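Local coordinates for putative O-acetylhomoserine (Thiol)-lyase (PDB 4OC9), which probably catalyses the pyridoxal-phosphate-dependent replacement of the acetate of O-acetylhomoserine by sulfide or a thiol, yielding homocysteine or a related amino acid, at residues D[56-60]-D[61-65]; D[259-262]-D[263-267]; D[290-293]-D[294-298]. All blocks are in the same frame, centred on the assembly; numbering follows the deposited sequence.

Interaction 1 of 3, residues D[56-60]-D[61-65]; sequences RLSNP and TSDVL
Asn59 is the N-cap of helix 60-73, and the first turn closes as Asn59 O accepts from Asp63 N at 2.8 Å and Pro60 O from Val64 N at 3.2 Å. The cap itself is a side-chain bond: Asn59 OD1 takes the N-H of Thr61 at 2.8 Å, lying in the carbonyl plane with a C=O...N angle of 152°. With CG anti to the backbone N (chi1 176°), the Asn59 amide extends alongside the Thr61 side chain, and OD1 also packs on Thr61 CB. The other end of the amide, ND2, is held by Tyr28 O, which fixes the flip. Thr61 OG1 turns to the same loop, bonding Pro26 O and Tyr28 N.

On another side of the turn a water ties three groups together. It accepts from Asn59 N at 3.0 Å, donates to Asp63 OD1 at 2.7 Å and also meets Ser62 OG. Asp63 CG folds back beside its own backbone N (chi1 -69°), which brings OD1 toward the water and to 3.7 Å from Ser58 CB. Upstream, Arg56 NH2 bonds Tyr109 and the pyridoxyl-lysine of a second subunit, so this capped helix start follows directly on an active-site loop.

Pro60, lacking an N-H, fits the first helical position, and Asn59 OD1 satisfies an amide that has no carbonyl from a preceding turn. The Asp63 carboxylate near the helix start is probably favoured by the helix dipole.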
ATOM      1  N   ARG D  56      -7.054   3.968 -15.796  1.00 12.07           N
ATOM      2  CA  ARG D  56      -8.093   4.986 -15.572  1.00 12.50           C
ATOM      3  C   ARG D  56      -9.464   4.419 -15.947  1.00 13.06           C
ATOM      4  O   ARG D  56     -10.472   4.833 -15.401  1.00 13.10           O
ATOM      5  CB  ARG D  56      -7.801   6.286 -16.317  1.00 13.81           C
ATOM      6  CG  ARG D  56      -8.996   7.218 -16.510  1.00 13.59           C
ATOM      7  CD  ARG D  56      -8.639   8.622 -16.928  1.00 13.30           C
ATOM      8  NE  ARG D  56      -7.468   8.758 -17.782  1.00 13.59           N
ATOM      9  CZ  ARG D  56      -7.398   8.709 -19.110  1.00 13.29           C
ATOM     10  NH1 ARG D  56      -8.455   8.420 -19.844  1.00 13.93           N
ATOM     11  NH2 ARG D  56      -6.218   8.902 -19.681  1.00 11.12           N
ATOM     12  N   LEU D  57      -9.483   3.446 -16.866  1.00 14.46           N
ATOM     13  CA  LEU D  57     -10.725   2.802 -17.320  1.00 15.36           C
ATOM     14  C   LEU D  57     -11.050   1.572 -16.483  1.00 15.40           C
ATOM     15  O   LEU D  57     -12.169   1.411 -16.035  1.00 14.96           O
ATOM     16  CB  LEU D  57     -10.604   2.329 -18.764  1.00 18.13           C
ATOM     17  CG  LEU D  57     -10.056   3.334 -19.771  1.00 18.07           C
ATOM     18  CD1 LEU D  57     -10.348   2.798 -21.157  1.00 18.24           C
ATOM     19  CD2 LEU D  57     -10.755   4.649 -19.588  1.00 17.96           C
ATOM     20  N   SER D  58     -10.066   0.670 -16.332  1.00 13.74           N
ATOM     21  CA  SER D  58     -10.274  -0.518 -15.548  1.00 12.41           C
ATOM     22  C   SER D  58      -8.928  -1.085 -15.101  1.00 12.90           C
ATOM     23  O   SER D  58      -7.900  -0.897 -15.759  1.00 13.56           O
ATOM     24  CB  SER D  58     -11.014  -1.593 -16.321  1.00 11.72           C
ATOM     25  OG  SER D  58     -10.192  -2.120 -17.364  1.00 14.15           O
ATOM     26  N   ASN D  59      -8.985  -1.824 -13.994  1.00 11.54           N
ATOM     27  CA  ASN D  59      -7.837  -2.485 -13.371  1.00 10.87           C
ATOM     28  C   ASN D  59      -8.300  -3.864 -12.850  1.00  9.47           C
ATOM     29  O   ASN D  59      -9.397  -3.978 -12.313  1.00  8.84           O
ATOM     30  CB  ASN D  59      -7.309  -1.566 -12.286  1.00 11.56           C
ATOM     31  CG  ASN D  59      -6.169  -2.163 -11.489  1.00 12.88           C
ATOM     32  OD1 ASN D  59      -6.330  -3.179 -10.786  1.00 13.22           O
ATOM     33  ND2 ASN D  59      -5.045  -1.448 -11.464  1.00 12.56           N
ATOM     34  N   PRO D  60      -7.485  -4.911 -13.022  1.00  8.43           N
ATOM     35  CA  PRO D  60      -7.878  -6.252 -12.584  1.00  8.19           C
ATOM     36  C   PRO D  60      -8.229  -6.366 -11.106  1.00  7.74           C
ATOM     37  O   PRO D  60      -9.175  -7.089 -10.771  1.00  8.96           O
ATOM     38  CB  PRO D  60      -6.666  -7.126 -12.917  1.00  8.86           C
ATOM     39  CG  PRO D  60      -5.859  -6.329 -13.884  1.00  9.05           C
ATOM     40  CD  PRO D  60      -6.126  -4.891 -13.577  1.00  8.91           C
ATOM     41  N   THR D  61      -7.539  -5.644 -10.235  1.00  6.72           N
ATOM     42  CA  THR D  61      -7.851  -5.694  -8.809  1.00  6.19           C
ATOM     43  C   THR D  61      -9.249  -5.160  -8.636  1.00  6.38           C
ATOM     44  O   THR D  61     -10.127  -5.832  -8.084  1.00  6.19           O
ATOM     45  CB  THR D  61      -6.853  -4.886  -7.947  1.00  5.82           C
ATOM     46  OG1 THR D  61      -5.532  -5.401  -8.116  1.00  5.16           O
ATOM     47  CG2 THR D  61      -7.220  -4.957  -6.481  1.00  5.55           C
ATOM     48  N   SER D  62      -9.494  -3.957  -9.147  1.00  7.22           N
ATOM     49  CA  SER D  62     -10.845  -3.343  -9.056  1.00  8.02           C
ATOM     50  C   SER D  62     -11.946  -4.116  -9.827  1.00  8.91           C
ATOM     51  O   SER D  62     -13.109  -4.071  -9.460  1.00  8.94           O
ATOM     52  CB  SER D  62     -10.828  -1.877  -9.383  1.00  7.72           C
ATOM     53  OG  SER D  62     -10.230  -1.637 -10.631  1.00  8.77           O
ATOM     54  N   ASP D  63     -11.573  -4.878 -10.856  1.00 11.11           N
ATOM     55  CA  ASP D  63     -12.561  -5.674 -11.611  1.00 11.81           C
ATOM     56  C   ASP D  63     -13.130  -6.790 -10.731  1.00 11.08           C
ATOM     57  O   ASP D  63     -14.327  -7.078 -10.789  1.00  8.90           O
ATOM     58  CB  ASP D  63     -11.962  -6.290 -12.879  1.00 13.73           C
ATOM     59  CG  ASP D  63     -11.629  -5.247 -13.932  1.00 17.17           C
ATOM     60  OD1 ASP D  63     -12.084  -4.084 -13.805  1.00 16.91           O
ATOM     61  OD2 ASP D  63     -10.927  -5.598 -14.899  1.00 21.30           O
ATOM     62  N   VAL D  64     -12.252  -7.422  -9.938  1.00 10.75           N
ATOM     63  CA  VAL D  64     -12.694  -8.496  -9.050  1.00 11.09           C
ATOM     64  C   VAL D  64     -13.728  -7.909  -8.070  1.00 11.53           C
ATOM     65  O   VAL D  64     -14.789  -8.490  -7.840  1.00 12.09           O
ATOM     66  CB  VAL D  64     -11.563  -9.119  -8.253  1.00 10.94           C
ATOM     67  CG1 VAL D  64     -12.119 -10.160  -7.291  1.00 12.04           C
ATOM     68  CG2 VAL D  64     -10.530  -9.743  -9.176  1.00 11.01           C
ATOM     69  N   LEU D  65     -13.425  -6.720  -7.546  1.00 11.34           N
ATOM     70  CA  LEU D  65     -14.301  -6.017  -6.613  1.00 10.87           C
ATOM     71  C   LEU D  65     -15.659  -5.743  -7.246  1.00 10.46           C
ATOM     72  O   LEU D  65     -16.708  -5.995  -6.659  1.00  9.63           O
ATOM     73  CB  LEU D  65     -13.669  -4.696  -6.182  1.00 10.00           C
ATOM     74  CG  LEU D  65     -14.459  -3.813  -5.213  1.00 10.26           C
ATOM     75  CD1 LEU D  65     -14.843  -4.525  -3.904  1.00 10.04           C
ATOM     76  CD2 LEU D  65     -13.673  -2.563  -4.906  1.00 10.31           C
TER
HETATM   77  O   HOH W   1     -11.635  -1.628 -12.710  1.00 10.78           O

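Interaction 2 of 3, residues D[259-262]-D[263-267]; sequences SIRV and IITWL
Trp266 sets NE1 and CZ2 over one face of the Arg261 guanidinium, NE1 4.0 Å from CZ and CZ2 3.6 Å from NH1. The pair belongs to a side-chain cluster on a pi-type turn, or pi-bulge, in helix 257-270. The two planes are 72° apart, so the ring meets the guanidinium steeply and does not stack flat on it; Arg261 NH2 in turn lies at the indole edge. The methyl of Thr265, CG2, sits 3.9 Å above the plane of the Trp266 ring on one face, and Val262 CA touches ring atom CD1 at the edge, 3.7 Å away.

In the turn itself, Thr265 N still bonds Arg261 O at 2.9 Å in the alpha pattern, but Leu267 N reaches back five residues to Val262 O at 2.8 Å. Trp266 N to Arg261 O, also five apart, is only a weak bond.

The Arg261 chain runs past Thr265, with CG beside OG1, then bends at chi3 (89°), which carries the guanidinium over to the indole. Both aromatic and cationic ends are anchored on Asn94: its OD1 accepts from Trp266 NE1 and its backbone O from Arg261 NH2. On the flank that faces the large sheet, Val262 and Ile263 pack on Ile79 of strand 77-81, while Trp266 also touches Thr119 of a second subunit.

On the same stretch of helix, Ile264 places CG1 between its backbone N and carbonyl carbon (chi1 71°), and its CD1 ends 4.0 Å from Ile260 CG2. At the guanidinium edge, in its plane, a water accepts from Arg261 NH1 at 2.8 Å and is shared with Thr265 OG1.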
ATOM      1  N   SER D 259     -23.149   0.070 -17.861  1.00 15.37           N
ATOM      2  CA  SER D 259     -21.794  -0.031 -17.322  1.00 16.76           C
ATOM      3  C   SER D 259     -20.753   0.332 -18.400  1.00 18.64           C
ATOM      4  O   SER D 259     -19.750   0.991 -18.109  1.00 18.06           O
ATOM      5  CB  SER D 259     -21.536  -1.426 -16.748  1.00 16.65           C
ATOM      6  OG  SER D 259     -22.398  -1.675 -15.646  1.00 17.69           O
ATOM      7  N   ILE D 260     -20.996  -0.107 -19.630  1.00 19.21           N
ATOM      8  CA  ILE D 260     -20.077   0.197 -20.722  1.00 21.35           C
ATOM      9  C   ILE D 260     -19.935   1.686 -20.895  1.00 20.72           C
ATOM     10  O   ILE D 260     -18.825   2.185 -21.049  1.00 23.92           O
ATOM     11  CB  ILE D 260     -20.523  -0.425 -22.061  1.00 22.09           C
ATOM     12  CG1 ILE D 260     -20.390  -1.953 -22.028  1.00 25.00           C
ATOM     13  CG2 ILE D 260     -19.694   0.096 -23.215  1.00 24.49           C
ATOM     14  CD1 ILE D 260     -18.989  -2.507 -21.754  1.00 26.17           C
ATOM     15  N   ARG D 261     -21.043   2.415 -20.838  1.00 19.43           N
ATOM     16  CA  ARG D 261     -20.934   3.843 -21.021  1.00 18.81           C
ATOM     17  C   ARG D 261     -20.151   4.456 -19.860  1.00 15.83           C
ATOM     18  O   ARG D 261     -19.344   5.338 -20.053  1.00 13.26           O
ATOM     19  CB  ARG D 261     -22.299   4.524 -21.296  1.00 21.75           C
ATOM     20  CG  ARG D 261     -22.063   5.927 -21.847  1.00 24.26           C
ATOM     21  CD  ARG D 261     -23.225   6.618 -22.591  1.00 26.46           C
ATOM     22  NE  ARG D 261     -24.128   7.386 -21.785  1.00 31.14           N
ATOM     23  CZ  ARG D 261     -24.197   8.717 -21.730  1.00 32.56           C
ATOM     24  NH1 ARG D 261     -23.493   9.543 -22.505  1.00 31.42           N
ATOM     25  NH2 ARG D 261     -25.089   9.233 -20.915  1.00 34.61           N
ATOM     26  N   VAL D 262     -20.380   3.968 -18.648  1.00 17.74           N
ATOM     27  CA  VAL D 262     -19.661   4.493 -17.489  1.00 16.65           C
ATOM     28  C   VAL D 262     -18.144   4.384 -17.735  1.00 15.90           C
ATOM     29  O   VAL D 262     -17.373   5.279 -17.380  1.00 15.53           O
ATOM     30  CB  VAL D 262     -19.996   3.724 -16.193  1.00 16.37           C
ATOM     31  CG1 VAL D 262     -19.113   4.202 -15.050  1.00 16.10           C
ATOM     32  CG2 VAL D 262     -21.460   3.862 -15.824  1.00 16.05           C
ATOM     33  N   ILE D 263     -17.730   3.282 -18.335  1.00 14.55           N
ATOM     34  CA  ILE D 263     -16.333   3.075 -18.593  1.00 15.24           C
ATOM     35  C   ILE D 263     -15.758   3.875 -19.754  1.00 17.31           C
ATOM     36  O   ILE D 263     -14.808   4.671 -19.572  1.00 20.10           O
ATOM     37  CB  ILE D 263     -16.024   1.602 -18.879  1.00 14.20           C
ATOM     38  CG1 ILE D 263     -16.323   0.751 -17.648  1.00 13.40           C
ATOM     39  CG2 ILE D 263     -14.559   1.457 -19.248  1.00 15.02           C
ATOM     40  CD1 ILE D 263     -16.125  -0.735 -17.846  1.00 13.05           C
ATOM     41  N   ILE D 264     -16.310   3.656 -20.940  1.00 16.66           N
ATOM     42  CA  ILE D 264     -15.796   4.327 -22.146  1.00 15.38           C
ATOM     43  C   ILE D 264     -16.021   5.841 -22.201  1.00 15.48           C
ATOM     44  O   ILE D 264     -15.372   6.534 -22.990  1.00 12.72           O
ATOM     45  CB  ILE D 264     -16.320   3.676 -23.435  1.00 15.42           C
ATOM     46  CG1 ILE D 264     -17.812   3.952 -23.648  1.00 16.57           C
ATOM     47  CG2 ILE D 264     -15.974   2.200 -23.422  1.00 15.29           C
ATOM     48  CD1 ILE D 264     -18.345   3.410 -24.962  1.00 16.21           C
ATOM     49  N   THR D 265     -16.928   6.342 -21.370  1.00 14.66           N
ATOM     50  CA  THR D 265     -17.177   7.762 -21.375  1.00 16.30           C
ATOM     51  C   THR D 265     -16.867   8.481 -20.056  1.00 16.65           C
ATOM     52  O   THR D 265     -15.938   9.284 -20.012  1.00 19.88           O
ATOM     53  CB  THR D 265     -18.630   8.075 -21.785  1.00 16.16           C
ATOM     54  OG1 THR D 265     -18.916   7.481 -23.055  1.00 16.77           O
ATOM     55  CG2 THR D 265     -18.846   9.570 -21.860  1.00 16.97           C
ATOM     56  N   TRP D 266     -17.557   8.129 -18.970  1.00 16.95           N
ATOM     57  CA  TRP D 266     -17.337   8.817 -17.699  1.00 14.84           C
ATOM     58  C   TRP D 266     -15.982   8.545 -17.019  1.00 14.09           C
ATOM     59  O   TRP D 266     -15.353   9.478 -16.509  1.00 12.87           O
ATOM     60  CB  TRP D 266     -18.508   8.602 -16.794  1.00 16.18           C
ATOM     61  CG  TRP D 266     -19.820   8.900 -17.514  1.00 18.09           C
ATOM     62  CD1 TRP D 266     -20.818   8.013 -17.783  1.00 18.05           C
ATOM     63  CD2 TRP D 266     -20.189  10.113 -18.171  1.00 16.91           C
ATOM     64  NE1 TRP D 266     -21.817   8.621 -18.462  1.00 18.75           N
ATOM     65  CE2 TRP D 266     -21.455   9.909 -18.731  1.00 18.80           C
ATOM     66  CE3 TRP D 266     -19.594  11.375 -18.294  1.00 18.72           C
ATOM     67  CZ2 TRP D 266     -22.153  10.922 -19.436  1.00 18.36           C
ATOM     68  CZ3 TRP D 266     -20.286  12.381 -18.983  1.00 19.18           C
ATOM     69  CH2 TRP D 266     -21.557  12.145 -19.537  1.00 18.06           C
ATOM     70  N   LEU D 267     -15.547   7.298 -16.964  1.00 12.77           N
ATOM     71  CA  LEU D 267     -14.241   7.025 -16.381  1.00 13.19           C
ATOM     72  C   LEU D 267     -13.167   7.532 -17.337  1.00 14.34           C
ATOM     73  O   LEU D 267     -12.260   8.232 -16.926  1.00 12.05           O
ATOM     74  CB  LEU D 267     -13.989   5.536 -16.086  1.00 12.51           C
ATOM     75  CG  LEU D 267     -14.588   4.975 -14.817  1.00 11.63           C
ATOM     76  CD1 LEU D 267     -14.489   3.461 -14.745  1.00 12.07           C
ATOM     77  CD2 LEU D 267     -13.877   5.624 -13.632  1.00 11.26           C
TER
HETATM   78  O   HOH W   2     -21.235   9.326 -24.144  0.50  4.05           O

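Interaction 3 of 3, residues D[290-293]-D[294-298]; sequences AVRI and EKHSQ
His296 leans back over the preceding turn of helix 276-309, its CG beside the backbone N (chi1 -74°). CB rests 3.6 Å from Ile293 O. Next, CG lies 3.6 Å from Arg292 O, and CD2 comes to 3.2 Å from that same oxygen, which approaches the imidazole obliquely while also accepting the nearly straight helical bond from His296 N. Ile293 CA lies at the ring edge, in its plane. At the far end NE2 meets a water at 2.8 Å, and this water accepts from Arg292 NH1 at 2.6 Å. The remaining nitrogen, ND1, bonds Ile406 O. Water thus joins histidine and arginine, whose NE2 and NH1 are not in direct contact.

Arg292 has further partners that settle where its guanidinium lies: NE bonds Thr288 OG1, NH2 bonds Gly285 O, and NH1 also bonds Tyr207 O. Tyr207 meets the His296 ring edge-to-face and follows Lys206, the lysine that carries the cofactor, so the pair borders the chain next to the cofactor site.

Ser297 doubles its grip on the turn before. Its N donates to Ile293 O at 2.9 Å and its OG to the same oxygen at 2.8 Å, the two arriving from opposite faces of the carbonyl plane. The torsion that sets OG beside the backbone N (chi1 -63°) is what allows this return.

Around this part of the long helix, His296 is tied to the chain just beyond strand 401-405, Ser297 packs on Phe338 ahead of strand 342-346, and Val291 and Lys295 pack on Lys295 and Val291 of a fourth subunit.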
ATOM      1  N   ALA D 290     -20.224  -9.549   5.993  1.00  9.18           N
ATOM      2  CA  ALA D 290     -21.341 -10.327   6.522  1.00  9.62           C
ATOM      3  C   ALA D 290     -21.259 -10.515   8.022  1.00  9.35           C
ATOM      4  O   ALA D 290     -22.265 -10.369   8.726  1.00  9.83           O
ATOM      5  CB  ALA D 290     -21.452 -11.667   5.831  1.00  9.91           C
ATOM      6  N   VAL D 291     -20.091 -10.851   8.532  1.00  9.79           N
ATOM      7  CA  VAL D 291     -19.976 -11.033   9.982  1.00 10.17           C
ATOM      8  C   VAL D 291     -20.015  -9.670  10.697  1.00 10.52           C
ATOM      9  O   VAL D 291     -20.705  -9.499  11.705  1.00 12.76           O
ATOM     10  CB  VAL D 291     -18.744 -11.858  10.413  1.00 10.27           C
ATOM     11  CG1 VAL D 291     -18.816 -13.256   9.821  1.00 10.57           C
ATOM     12  CG2 VAL D 291     -17.455 -11.204  10.001  1.00 10.96           C
ATOM     13  N   ARG D 292     -19.309  -8.692  10.164  1.00  9.67           N
ATOM     14  CA  ARG D 292     -19.292  -7.365  10.764  1.00  9.74           C
ATOM     15  C   ARG D 292     -20.643  -6.657  10.859  1.00  9.95           C
ATOM     16  O   ARG D 292     -20.980  -6.142  11.923  1.00 10.93           O
ATOM     17  CB  ARG D 292     -18.332  -6.428  10.023  1.00  9.07           C
ATOM     18  CG  ARG D 292     -16.900  -6.857  10.153  1.00  9.00           C
ATOM     19  CD  ARG D 292     -15.894  -5.927   9.481  1.00  8.78           C
ATOM     20  NE  ARG D 292     -16.011  -5.842   8.040  1.00  8.98           N
ATOM     21  CZ  ARG D 292     -16.691  -4.917   7.370  1.00  9.84           C
ATOM     22  NH1 ARG D 292     -17.356  -3.953   7.990  1.00 10.36           N
ATOM     23  NH2 ARG D 292     -16.697  -4.950   6.051  1.00 10.34           N
ATOM     24  N   ILE D 293     -21.414  -6.637   9.777  1.00 10.09           N
ATOM     25  CA  ILE D 293     -22.686  -5.941   9.800  1.00 10.97           C
ATOM     26  C   ILE D 293     -23.641  -6.489  10.867  1.00 12.17           C
ATOM     27  O   ILE D 293     -24.466  -5.757  11.392  1.00 12.22           O
ATOM     28  CB  ILE D 293     -23.341  -5.910   8.406  1.00 11.04           C
ATOM     29  CG1 ILE D 293     -24.359  -4.788   8.311  1.00 10.88           C
ATOM     30  CG2 ILE D 293     -23.873  -7.273   8.004  1.00 11.52           C
ATOM     31  CD1 ILE D 293     -23.757  -3.396   8.465  1.00  9.90           C
ATOM     32  N   GLU D 294     -23.557  -7.773  11.168  1.00 13.82           N
ATOM     33  CA  GLU D 294     -24.412  -8.350  12.207  1.00 16.29           C
ATOM     34  C   GLU D 294     -24.042  -7.787  13.582  1.00 16.75           C
ATOM     35  O   GLU D 294     -24.931  -7.454  14.361  1.00 16.93           O
ATOM     36  CB  GLU D 294     -24.385  -9.883  12.209  1.00 18.96           C
ATOM     37  CG  GLU D 294     -24.953 -10.467  10.908  1.00 22.31           C
ATOM     38  CD  GLU D 294     -25.175 -11.982  10.928  1.00 23.41           C
ATOM     39  OE1 GLU D 294     -24.900 -12.623  11.964  1.00 19.92           O
ATOM     40  OE2 GLU D 294     -25.687 -12.509   9.910  1.00 25.97           O
ATOM     41  N   LYS D 295     -22.740  -7.652  13.873  1.00 15.66           N
ATOM     42  CA  LYS D 295     -22.311  -7.091  15.156  1.00 15.58           C
ATOM     43  C   LYS D 295     -22.737  -5.620  15.204  1.00 13.46           C
ATOM     44  O   LYS D 295     -23.204  -5.116  16.223  1.00 11.53           O
ATOM     45  CB  LYS D 295     -20.795  -7.171  15.337  1.00 17.82           C
ATOM     46  CG  LYS D 295     -20.303  -6.647  16.681  1.00 20.45           C
ATOM     47  CD  LYS D 295     -20.769  -7.541  17.813  1.00 25.92           C
ATOM     48  CE  LYS D 295     -20.339  -7.058  19.205  1.00 31.54           C
ATOM     49  NZ  LYS D 295     -18.881  -6.979  19.481  1.00 34.75           N
ATOM     50  N   HIS D 296     -22.496  -4.901  14.118  1.00 13.37           N
ATOM     51  CA  HIS D 296     -22.891  -3.514  14.091  1.00 12.77           C
ATOM     52  C   HIS D 296     -24.375  -3.416  14.446  1.00 12.44           C
ATOM     53  O   HIS D 296     -24.776  -2.526  15.210  1.00 11.50           O
ATOM     54  CB  HIS D 296     -22.725  -2.853  12.719  1.00 12.51           C
ATOM     55  CG  HIS D 296     -21.318  -2.541  12.314  1.00 12.53           C
ATOM     56  ND1 HIS D 296     -20.643  -1.437  12.796  1.00 12.31           N
ATOM     57  CD2 HIS D 296     -20.548  -3.047  11.330  1.00 11.95           C
ATOM     58  CE1 HIS D 296     -19.471  -1.355  12.214  1.00 12.39           C
ATOM     59  NE2 HIS D 296     -19.383  -2.328  11.327  1.00 12.88           N
ATOM     60  N   SER D 297     -25.166  -4.295  13.837  1.00 11.74           N
ATOM     61  CA  SER D 297     -26.626  -4.306  14.036  1.00 12.56           C
ATOM     62  C   SER D 297     -27.029  -4.662  15.446  1.00 11.94           C
ATOM     63  O   SER D 297     -27.862  -4.013  16.038  1.00 12.32           O
ATOM     64  CB  SER D 297     -27.292  -5.223  13.006  1.00 12.32           C
ATOM     65  OG  SER D 297     -27.076  -4.741  11.674  1.00 11.84           O
ATOM     66  N   GLN D 298     -26.450  -5.716  15.964  1.00 13.58           N
ATOM     67  CA  GLN D 298     -26.740  -6.143  17.329  1.00 14.83           C
ATOM     68  C   GLN D 298     -26.383  -5.003  18.317  1.00 13.81           C
ATOM     69  O   GLN D 298     -27.164  -4.703  19.220  1.00 12.58           O
ATOM     70  CB  GLN D 298     -25.948  -7.412  17.664  1.00 15.76           C
ATOM     71  CG  GLN D 298     -26.367  -8.626  16.845  1.00 18.23           C
ATOM     72  CD  GLN D 298     -25.381  -9.800  16.940  1.00 24.82           C
ATOM     73  OE1 GLN D 298     -24.171  -9.609  17.117  1.00 23.49           O
ATOM     74  NE2 GLN D 298     -25.887 -11.011  16.737  1.00 28.05           N
TER
HETATM   75  O   HOH W   3     -24.999 -11.248   7.189  1.00 19.39           O
HETATM   76  O   HOH W   4     -16.864  -3.052  10.347  1.00 10.52           O

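In the fold
Interactions 1 and 2 are neighbours, their centres about 13 Å apart, and they touch where Leu57 packs on Ile263 and Leu267; both are buried. Interaction 3 lies on the opposite side of the chain's centre from interaction 2, about 34 Å away between centres, and is only partly buried. Helix 276-309 nevertheless joins the ends: its first turns pack on residues 59-64, while 290-298 lies farther along it, near strands 342-346 and 401-405. The chemistry follows position: a polar cap at a helix start, an arginine-indole cluster at a widened turn, and a water-linked arginine-histidine pair just past a kink in a long helix. Interactions 1 and 2 both reach the second subunit, interaction 3 the fourth.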